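PDB 4XEA: peptidase M16 domain protein from Alicyclobacillus acidocaldarius subsp. acidocaldarius DSM 446, which probably hydrolyses peptide bonds as a metal-dependent peptidase of the M16 (insulinase-like) family. Local coordinates for residues Val20-Arg25 against Leu196-Gly201; Ile132-Ile137 against Gly168-Val173; Ile269-Ala274 against Tyr307-Thr312. One frame throughout, in Å; residues are numbered along the deposited sequence.

Contact 1. Residues Val20-Arg25 against Leu196-Gly201; sequences VTLMPR and LVIAGG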
loop_
_atom_site.group_PDB
_atom_site.type_symbol
_atom_site.label_atom_id
_atom_site.label_comp_id
_atom_site.label_asym_id
_atom_site.label_seq_id
_atom_site.Cartn_x
_atom_site.Cartn_y
_atom_site.Cartn_z
ATOM N N VAL A 20 -17.365 -22.712 -1.443
ATOM C CA VAL A 20 -16.236 -22.408 -2.273
ATOM C C VAL A 20 -16.699 -21.472 -3.373
ATOM O O VAL A 20 -17.753 -21.692 -3.976
ATOM C CB VAL A 20 -15.604 -23.654 -2.947
ATOM C CG1 VAL A 20 -14.330 -23.243 -3.812
ATOM C CG2 VAL A 20 -15.219 -24.727 -1.915
ATOM N N THR A 21 -15.896 -20.437 -3.643
ATOM C CA THR A 21 -16.130 -19.541 -4.782
ATOM C C THR A 21 -14.838 -19.392 -5.559
ATOM O O THR A 21 -13.840 -18.951 -4.991
ATOM C CB THR A 21 -16.615 -18.157 -4.322
ATOM O OG1 THR A 21 -17.980 -18.269 -3.832
ATOM C CG2 THR A 21 -16.567 -17.158 -5.485
ATOM N N LEU A 22 -14.855 -19.774 -6.839
ATOM C CA LEU A 22 -13.701 -19.656 -7.710
ATOM C C LEU A 22 -13.992 -18.601 -8.777
ATOM O O LEU A 22 -15.082 -18.563 -9.352
ATOM C CB LEU A 22 -13.364 -20.990 -8.388
ATOM C CG LEU A 22 -13.136 -22.236 -7.522
ATOM C CD1 LEU A 22 -12.923 -23.505 -8.414
ATOM C CD2 LEU A 22 -11.989 -22.056 -6.533
HETATM N N MSE A 23 -13.024 -17.722 -9.005
HETATM C CA MSE A 23 -13.112 -16.686 -10.034
HETATM C C MSE A 23 -11.903 -16.762 -10.984
HETATM O O MSE A 23 -10.965 -15.967 -10.877
HETATM C CB MSE A 23 -13.183 -15.299 -9.365
HETATM C CG MSE A 23 -14.515 -15.022 -8.683
HETATM SE SE MSE A 23 -14.419 -13.379 -7.637
HETATM C CE MSE A 23 -13.648 -14.153 -6.015
ATOM N N PRO A 24 -11.917 -17.717 -11.934
ATOM C CA PRO A 24 -10.785 -17.844 -12.846
ATOM C C PRO A 24 -10.649 -16.642 -13.797
ATOM O O PRO A 24 -11.633 -16.186 -14.351
ATOM C CB PRO A 24 -11.098 -19.141 -13.617
ATOM C CG PRO A 24 -12.580 -19.335 -13.482
ATOM C CD PRO A 24 -12.942 -18.756 -12.151
ATOM N N ARG A 25 -9.429 -16.114 -13.941
ATOM C CA ARG A 25 -9.133 -14.957 -14.802
ATOM C C ARG A 25 -7.863 -15.341 -15.537
ATOM O O ARG A 25 -6.768 -15.110 -15.037
ATOM C CB ARG A 25 -8.948 -13.684 -13.955
ATOM C CG ARG A 25 -10.096 -13.432 -12.960
ATOM C CD ARG A 25 -9.785 -12.300 -11.974
ATOM N NE ARG A 25 -9.724 -11.009 -12.658
ATOM C CZ ARG A 25 -9.068 -9.928 -12.234
ATOM N NH1 ARG A 25 -8.408 -9.921 -11.080
ATOM N NH2 ARG A 25 -9.078 -8.833 -12.988
ATOM N N LEU A 196 -13.924 -20.662 1.346
ATOM C CA LEU A 196 -12.722 -20.698 0.511
ATOM C C LEU A 196 -13.013 -19.945 -0.782
ATOM O O LEU A 196 -13.955 -20.294 -1.513
ATOM C CB LEU A 196 -12.332 -22.147 0.180
ATOM C CG LEU A 196 -11.085 -22.371 -0.687
ATOM C CD1 LEU A 196 -9.817 -21.792 0.015
ATOM C CD2 LEU A 196 -10.921 -23.859 -0.997
ATOM N N VAL A 197 -12.200 -18.917 -1.063
ATOM C CA VAL A 197 -12.423 -18.029 -2.220
ATOM C C VAL A 197 -11.083 -17.853 -2.934
ATOM O O VAL A 197 -10.065 -17.629 -2.296
ATOM C CB VAL A 197 -13.035 -16.687 -1.807
ATOM C CG1 VAL A 197 -13.335 -15.825 -2.996
ATOM C CG2 VAL A 197 -14.371 -16.921 -0.993
ATOM N N ILE A 198 -11.104 -18.013 -4.255
ATOM C CA ILE A 198 -9.877 -18.000 -5.067
ATOM C C ILE A 198 -10.142 -17.199 -6.325
ATOM O O ILE A 198 -11.148 -17.427 -7.002
ATOM C CB ILE A 198 -9.456 -19.408 -5.471
ATOM C CG1 ILE A 198 -9.476 -20.340 -4.268
ATOM C CG2 ILE A 198 -8.021 -19.419 -6.116
ATOM C CD1 ILE A 198 -9.079 -21.768 -4.607
ATOM N N ALA A 199 -9.243 -16.268 -6.639
ATOM C CA ALA A 199 -9.322 -15.497 -7.882
ATOM C C ALA A 199 -7.957 -15.420 -8.560
ATOM O O ALA A 199 -6.906 -15.336 -7.904
ATOM C CB ALA A 199 -9.883 -14.104 -7.657
ATOM N N GLY A 200 -7.990 -15.494 -9.887
ATOM C CA GLY A 200 -6.793 -15.271 -10.687
ATOM C C GLY A 200 -6.549 -16.310 -11.763
ATOM O O GLY A 200 -7.493 -16.959 -12.257
ATOM N N GLY A 201 -5.275 -16.462 -12.128
ATOM C CA GLY A 201 -4.859 -17.298 -13.278
ATOM C C GLY A 201 -4.748 -18.786 -12.995
ATOM O O GLY A 201 -3.668 -19.331 -12.991
#
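Thr21 and Val197 sit side by side in a parallel strand pair within the six-stranded mixed sheet of the first M16 domain, residues 20-24 and 196-200 running side by side, parallel to within 1°, their axes 4.7 Å apart. Backbone bonds alternate between the strands: Thr21 N gives to Leu196 O, Ile198 N to Thr21 O and Met23 N to Ile198 O (2.8 Å). Gly200 N then gives to Met23 O, tilted from the carbonyl plane, and Arg25 N to Gly200 O at 2.7 Å from above it, 48° out. The backbone conformation of Gly200 would push a CB against the preceding carbonyl oxygen.

Apolar contacts divide between the faces. With Val20 and Leu196, which rest on Ile211 of helix 204-216, Leu22 and Ile198 line one face; their side chains lie alongside each other, pointing the same way, and Leu22 CD2 meets Ile198 CD1 at 3.5 Å. Helix 367-379 packs on the other face, touching Thr21, Val197 and Ala199. There Met23, a selenomethionine, has its CB 3.9 Å from Ala199 CB, and the turn about CG-SE (chi3 -84°) swings CE back over the neighbouring strand until it presses on Val197 CG1 at a tight 3.5 Å.

Contact 2. Residues Ile132-Ile137 against Gly168-Val173; sequences IIAQEI and GTVESV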
loop_
_atom_site.group_PDB
_atom_site.type_symbol
_atom_site.label_atom_id
_atom_site.label_comp_id
_atom_site.label_asym_id
_atom_site.label_seq_id
_atom_site.Cartn_x
_atom_site.Cartn_y
_atom_site.Cartn_z
ATOM N N ILE A 132 5.489 -14.920 23.541
ATOM C CA ILE A 132 5.630 -14.219 22.263
ATOM C C ILE A 132 4.474 -13.248 22.066
ATOM O O ILE A 132 4.672 -12.137 21.592
ATOM C CB ILE A 132 5.731 -15.212 21.067
ATOM C CG1 ILE A 132 7.012 -16.062 21.187
ATOM C CG2 ILE A 132 5.684 -14.477 19.732
ATOM C CD1 ILE A 132 7.148 -17.146 20.128
ATOM N N ILE A 133 3.267 -13.656 22.455
ATOM C CA ILE A 133 2.098 -12.804 22.297
ATOM C C ILE A 133 2.080 -11.693 23.350
ATOM O O ILE A 133 1.751 -10.559 23.020
ATOM C CB ILE A 133 0.789 -13.611 22.297
ATOM C CG1 ILE A 133 0.780 -14.583 21.110
ATOM C CG2 ILE A 133 -0.401 -12.686 22.176
ATOM C CD1 ILE A 133 -0.312 -15.617 21.199
ATOM N N ALA A 134 2.494 -11.991 24.586
ATOM C CA ALA A 134 2.553 -10.957 25.627
ATOM C C ALA A 134 3.454 -9.810 25.193
ATOM O O ALA A 134 3.136 -8.645 25.408
ATOM C CB ALA A 134 3.026 -11.529 26.935
ATOM N N GLN A 135 4.571 -10.152 24.568
ATOM C CA GLN A 135 5.537 -9.163 24.096
ATOM C C GLN A 135 4.960 -8.290 22.995
ATOM O O GLN A 135 5.106 -7.069 23.020
ATOM C CB GLN A 135 6.798 -9.864 23.580
ATOM C CG GLN A 135 7.737 -10.274 24.683
ATOM C CD GLN A 135 8.456 -9.090 25.287
ATOM O OE1 GLN A 135 8.171 -7.936 24.953
ATOM N NE2 GLN A 135 9.408 -9.366 26.173
ATOM N N GLU A 136 4.339 -8.943 22.017
ATOM C CA GLU A 136 3.621 -8.271 20.934
ATOM C C GLU A 136 2.570 -7.292 21.488
ATOM O O GLU A 136 2.439 -6.173 20.985
ATOM C CB GLU A 136 2.969 -9.327 20.027
ATOM C CG GLU A 136 2.169 -8.786 18.827
ATOM C CD GLU A 136 0.828 -9.499 18.645
ATOM O OE1 GLU A 136 -0.205 -8.783 18.555
ATOM O OE2 GLU A 136 0.806 -10.759 18.596
ATOM N N ILE A 137 1.841 -7.710 22.525
ATOM C CA ILE A 137 0.867 -6.846 23.206
ATOM C C ILE A 137 1.535 -5.610 23.835
ATOM O O ILE A 137 1.024 -4.513 23.689
ATOM C CB ILE A 137 0.073 -7.614 24.289
ATOM C CG1 ILE A 137 -0.870 -8.638 23.640
ATOM C CG2 ILE A 137 -0.749 -6.661 25.142
ATOM C CD1 ILE A 137 -1.477 -9.619 24.624
ATOM N N GLY A 168 -5.798 -9.679 22.779
ATOM C CA GLY A 168 -6.202 -9.840 24.176
ATOM C C GLY A 168 -5.349 -8.976 25.070
ATOM O O GLY A 168 -4.754 -8.006 24.601
ATOM N N THR A 169 -5.269 -9.330 26.354
ATOM C CA THR A 169 -4.320 -8.689 27.294
ATOM C C THR A 169 -3.233 -9.684 27.717
ATOM O O THR A 169 -3.309 -10.874 27.414
ATOM C CB THR A 169 -5.044 -8.140 28.559
ATOM O OG1 THR A 169 -5.647 -9.223 29.282
ATOM C CG2 THR A 169 -6.145 -7.142 28.188
ATOM N N VAL A 170 -2.215 -9.195 28.420
ATOM C CA VAL A 170 -1.233 -10.069 29.036
ATOM C C VAL A 170 -1.918 -11.080 29.979
ATOM O O VAL A 170 -1.691 -12.284 29.879
ATOM C CB VAL A 170 -0.141 -9.230 29.790
ATOM C CG1 VAL A 170 0.867 -10.133 30.524
ATOM C CG2 VAL A 170 0.567 -8.295 28.814
ATOM N N GLU A 171 -2.784 -10.580 30.856
ATOM C CA GLU A 171 -3.520 -11.405 31.832
ATOM C C GLU A 171 -4.395 -12.492 31.167
ATOM O O GLU A 171 -4.379 -13.669 31.546
ATOM C CB GLU A 171 -4.437 -10.513 32.682
ATOM C CG GLU A 171 -3.787 -9.202 33.204
ATOM C CD GLU A 171 -3.904 -8.006 32.217
ATOM O OE1 GLU A 171 -4.898 -7.245 32.302
ATOM O OE2 GLU A 171 -3.003 -7.828 31.354
ATOM N N SER A 172 -5.159 -12.099 30.163
ATOM C CA SER A 172 -6.078 -13.038 29.544
ATOM C C SER A 172 -5.298 -14.071 28.741
ATOM O O SER A 172 -5.594 -15.255 28.787
ATOM C CB SER A 172 -7.111 -12.294 28.691
ATOM O OG SER A 172 -6.597 -11.912 27.422
ATOM N N VAL A 173 -4.279 -13.623 28.019
ATOM C CA VAL A 173 -3.468 -14.536 27.219
ATOM C C VAL A 173 -2.810 -15.575 28.148
ATOM O O VAL A 173 -2.796 -16.774 27.861
ATOM C CB VAL A 173 -2.431 -13.780 26.375
ATOM C CG1 VAL A 173 -1.303 -14.710 25.941
ATOM C CG2 VAL A 173 -3.094 -13.147 25.166
#
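Beside the nickel site, whose His61 and His65 belong to the inverted HxxEH motif of M16 peptidases, helix 123-141, which supplies the metal ligand Glu136, packs through its Ile133, Ala134 and Ile137 against the start of helix 170-175. Ile137 does most of the touching. Its CG1 stands beside the backbone N (chi1 -69°) and the chain runs on extended, which carries CD1 onto the backbone of the other segment, 3.6 Å from Thr169 C and 3.7 Å from Gly168 O. The same methyl meets Val173 CG2 at 3.9 Å, while the other branch, CG2, lies 4.2 Å from Val170 CG2. Val173 CG2 also touches Ile133 CG2 (4.1 Å), the two side chains crossing at a slant; Ile133 in turn rests on His61 and Phe62 of the helix carrying the metal-binding histidines.

The incoming turn is shaped by a capping box: Thr169 OG1 accepts from Ser172 N at 3.0 Å, and Ser172 OG accepts from Thr169 N at 3.1 Å. No hydrogen bond joins the two segments, so their union rests on methyl packing, while the polar groups of Thr169 and Ser172 cap their own helix, Ser172 OG also tying it to Asp57 O.

Contact 3. Residues Ile269-Ala274 against Tyr307-Thr312; sequences IEQDTA and YQLSNT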
loop_
_atom_site.group_PDB
_atom_site.type_symbol
_atom_site.label_atom_id
_atom_site.label_comp_id
_atom_site.label_asym_id
_atom_site.label_seq_id
_atom_site.Cartn_x
_atom_site.Cartn_y
_atom_site.Cartn_z
ATOM N N ILE A 269 -24.512 -4.854 3.972
ATOM C CA ILE A 269 -23.965 -4.400 2.683
ATOM C C ILE A 269 -24.500 -3.009 2.367
ATOM O O ILE A 269 -23.754 -2.107 1.916
ATOM C CB ILE A 269 -24.291 -5.359 1.523
ATOM C CG1 ILE A 269 -23.494 -6.693 1.599
ATOM C CG2 ILE A 269 -24.031 -4.665 0.168
ATOM C CD1 ILE A 269 -24.085 -7.895 0.742
ATOM N N GLU A 270 -25.802 -2.822 2.550
ATOM C CA GLU A 270 -26.410 -1.538 2.206
ATOM C C GLU A 270 -25.891 -0.420 3.123
ATOM O O GLU A 270 -25.596 0.691 2.683
ATOM C CB GLU A 270 -27.955 -1.643 2.272
ATOM C CG GLU A 270 -28.718 -0.455 1.675
ATOM C CD GLU A 270 -28.781 0.775 2.599
ATOM O OE1 GLU A 270 -28.526 0.620 3.820
ATOM O OE2 GLU A 270 -29.089 1.887 2.090
ATOM N N GLN A 271 -25.841 -0.696 4.407
ATOM C CA GLN A 271 -25.461 0.340 5.390
ATOM C C GLN A 271 -23.964 0.708 5.260
ATOM O O GLN A 271 -23.596 1.873 5.347
ATOM C CB GLN A 271 -25.776 -0.168 6.785
ATOM C CG GLN A 271 -25.661 0.859 7.890
ATOM C CD GLN A 271 -26.253 0.339 9.173
ATOM O OE1 GLN A 271 -27.450 0.104 9.249
ATOM N NE2 GLN A 271 -25.427 0.162 10.179
ATOM N N ASP A 272 -23.125 -0.300 5.050
ATOM C CA ASP A 272 -21.677 -0.095 4.810
ATOM C C ASP A 272 -21.415 0.735 3.517
ATOM O O ASP A 272 -20.604 1.687 3.499
ATOM C CB ASP A 272 -20.995 -1.463 4.754
ATOM C CG ASP A 272 -19.466 -1.399 4.864
ATOM O OD1 ASP A 272 -18.900 -0.467 5.472
ATOM O OD2 ASP A 272 -18.822 -2.336 4.331
ATOM N N THR A 273 -22.133 0.399 2.451
ATOM C CA THR A 273 -21.979 1.103 1.191
ATOM C C THR A 273 -22.458 2.544 1.316
ATOM O O THR A 273 -21.773 3.468 0.894
ATOM C CB THR A 273 -22.732 0.398 0.061
ATOM O OG1 THR A 273 -22.225 -0.929 -0.039
ATOM C CG2 THR A 273 -22.511 1.099 -1.266
ATOM N N ALA A 274 -23.605 2.715 1.951
ATOM C CA ALA A 274 -24.148 4.025 2.189
ATOM C C ALA A 274 -23.184 4.915 3.015
ATOM O O ALA A 274 -23.032 6.092 2.723
ATOM C CB ALA A 274 -25.500 3.921 2.881
ATOM N N TYR A 307 -15.473 3.527 8.274
ATOM C CA TYR A 307 -16.645 2.927 8.927
ATOM C C TYR A 307 -16.401 1.458 9.106
ATOM O O TYR A 307 -15.894 0.795 8.182
ATOM C CB TYR A 307 -17.828 3.099 7.995
ATOM C CG TYR A 307 -19.135 2.618 8.564
ATOM C CD1 TYR A 307 -19.698 3.228 9.657
ATOM C CD2 TYR A 307 -19.853 1.568 7.957
ATOM C CE1 TYR A 307 -20.902 2.778 10.201
ATOM C CE2 TYR A 307 -21.087 1.141 8.473
ATOM C CZ TYR A 307 -21.604 1.736 9.576
ATOM O OH TYR A 307 -22.808 1.317 10.105
ATOM N N GLN A 308 -16.817 0.919 10.240
ATOM C CA GLN A 308 -16.645 -0.498 10.513
ATOM C C GLN A 308 -17.985 -1.068 10.964
ATOM O O GLN A 308 -18.548 -0.567 11.913
ATOM C CB GLN A 308 -15.593 -0.678 11.609
ATOM C CG GLN A 308 -15.300 -2.133 11.944
ATOM C CD GLN A 308 -14.199 -2.734 11.073
ATOM O OE1 GLN A 308 -13.110 -2.171 10.952
ATOM N NE2 GLN A 308 -14.484 -3.889 10.470
ATOM N N LEU A 309 -18.478 -2.122 10.298
ATOM C CA LEU A 309 -19.783 -2.709 10.616
ATOM C C LEU A 309 -19.665 -4.230 10.615
ATOM O O LEU A 309 -19.079 -4.834 9.686
ATOM C CB LEU A 309 -20.850 -2.268 9.602
ATOM C CG LEU A 309 -22.323 -2.654 9.886
ATOM C CD1 LEU A 309 -22.814 -2.212 11.267
ATOM C CD2 LEU A 309 -23.160 -2.093 8.747
ATOM N N SER A 310 -20.221 -4.818 11.661
ATOM C CA SER A 310 -20.160 -6.252 11.900
ATOM C C SER A 310 -21.568 -6.668 12.384
ATOM O O SER A 310 -22.458 -5.826 12.522
ATOM C CB SER A 310 -19.113 -6.474 13.000
ATOM O OG SER A 310 -18.804 -7.806 13.191
ATOM N N ASN A 311 -21.763 -7.958 12.622
ATOM C CA ASN A 311 -23.047 -8.462 13.087
ATOM C C ASN A 311 -23.498 -7.913 14.447
ATOM O O ASN A 311 -24.722 -7.721 14.656
ATOM C CB ASN A 311 -23.079 -9.998 13.087
ATOM C CG ASN A 311 -23.092 -10.634 11.695
ATOM O OD1 ASN A 311 -22.880 -11.834 11.604
ATOM N ND2 ASN A 311 -23.395 -9.872 10.607
ATOM N N THR A 312 -22.556 -7.641 15.367
ATOM C CA THR A 312 -22.907 -7.243 16.724
ATOM C C THR A 312 -22.445 -5.836 17.132
ATOM O O THR A 312 -22.699 -5.410 18.260
ATOM C CB THR A 312 -22.336 -8.211 17.745
ATOM O OG1 THR A 312 -20.893 -8.062 17.784
ATOM C CG2 THR A 312 -22.752 -9.681 17.363
HETATM O O HOH W 1 -17.283 -2.398 7.652
HETATM O O HOH W 2 -16.351 -0.585 5.725
#
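Tyr307 reaches from its strand to helix 265-283 and lays the CD2 edge of its ring against Asp272, whose OD1 lies in the ring plane 3.4 Å from CD2. The carboxylate plane is turned 35° from the ring, and OD1 is the oxygen that meets its edge. At the far end of the ring, Gln271 NE2 donates to Tyr307 OH over 2.9 Å; the bond is fairly straight, and the hydroxyl lies close to the amide plane. Gln271 gets there with CG anti to the backbone N (chi1 -170°) and an extended chain, crossing the tyrosine at about a right angle. The hydroxyl is also hydrogen-bonded to Glu259, so two polar side chains fix the outer end of the ring.

Leu309, one strand repeat further on, packs across the glutamine side chain. Its CD2 lies against Gln271 CB at 3.8 Å and comes to 3.5 Å from Gln271 NE2, while Leu268 of the same helix touches the leucine too. Asp272 is tied to the strand backbone through water. Water 2 donates both to Asp272 OD1 (2.6 Å) and to Tyr307 O, whereas water 1 accepts from Leu309 N at 2.9 Å and makes only a weak bond to OD1. The second carboxylate oxygen, OD2, is hydrogen-bonded to Tyr377.

A leucine in place of Tyr307 would probably leave Gln271 NE2 and Glu259 without their shared hydroxyl and the glutamine amide freer to turn.

Strand 304-309 is outermost in its sheet within the chain, and residues 269-274 of helix 265-283 run nearly antiparallel to residues 307-309, 174° between directions, with 9.0 Å between their axes: helix-on-sheet packing of the alpha+beta fold of the second M16 domain.

Contact 1 is the most buried of the three, while contacts 2 and 3 are only partly so. No two share a helix or strand: contact 1 pairs strands inside the six-stranded sheet, contact 2 joins two helices next to the nickel site, and contact 3 sets a helix on an edge strand, 304-309, of the five-stranded sheet. Their chemistry follows: backbone hydrogen bonds with apolar faces in contact 1, methyl packing alone between the segments of contact 2, and polar side-chain and water-mediated links beside some apolar packing in contact 3. Contact 2 is nested within the chain loop that contact 1 closes, though their centres lie 36 Å apart; contact 3 follows both in sequence.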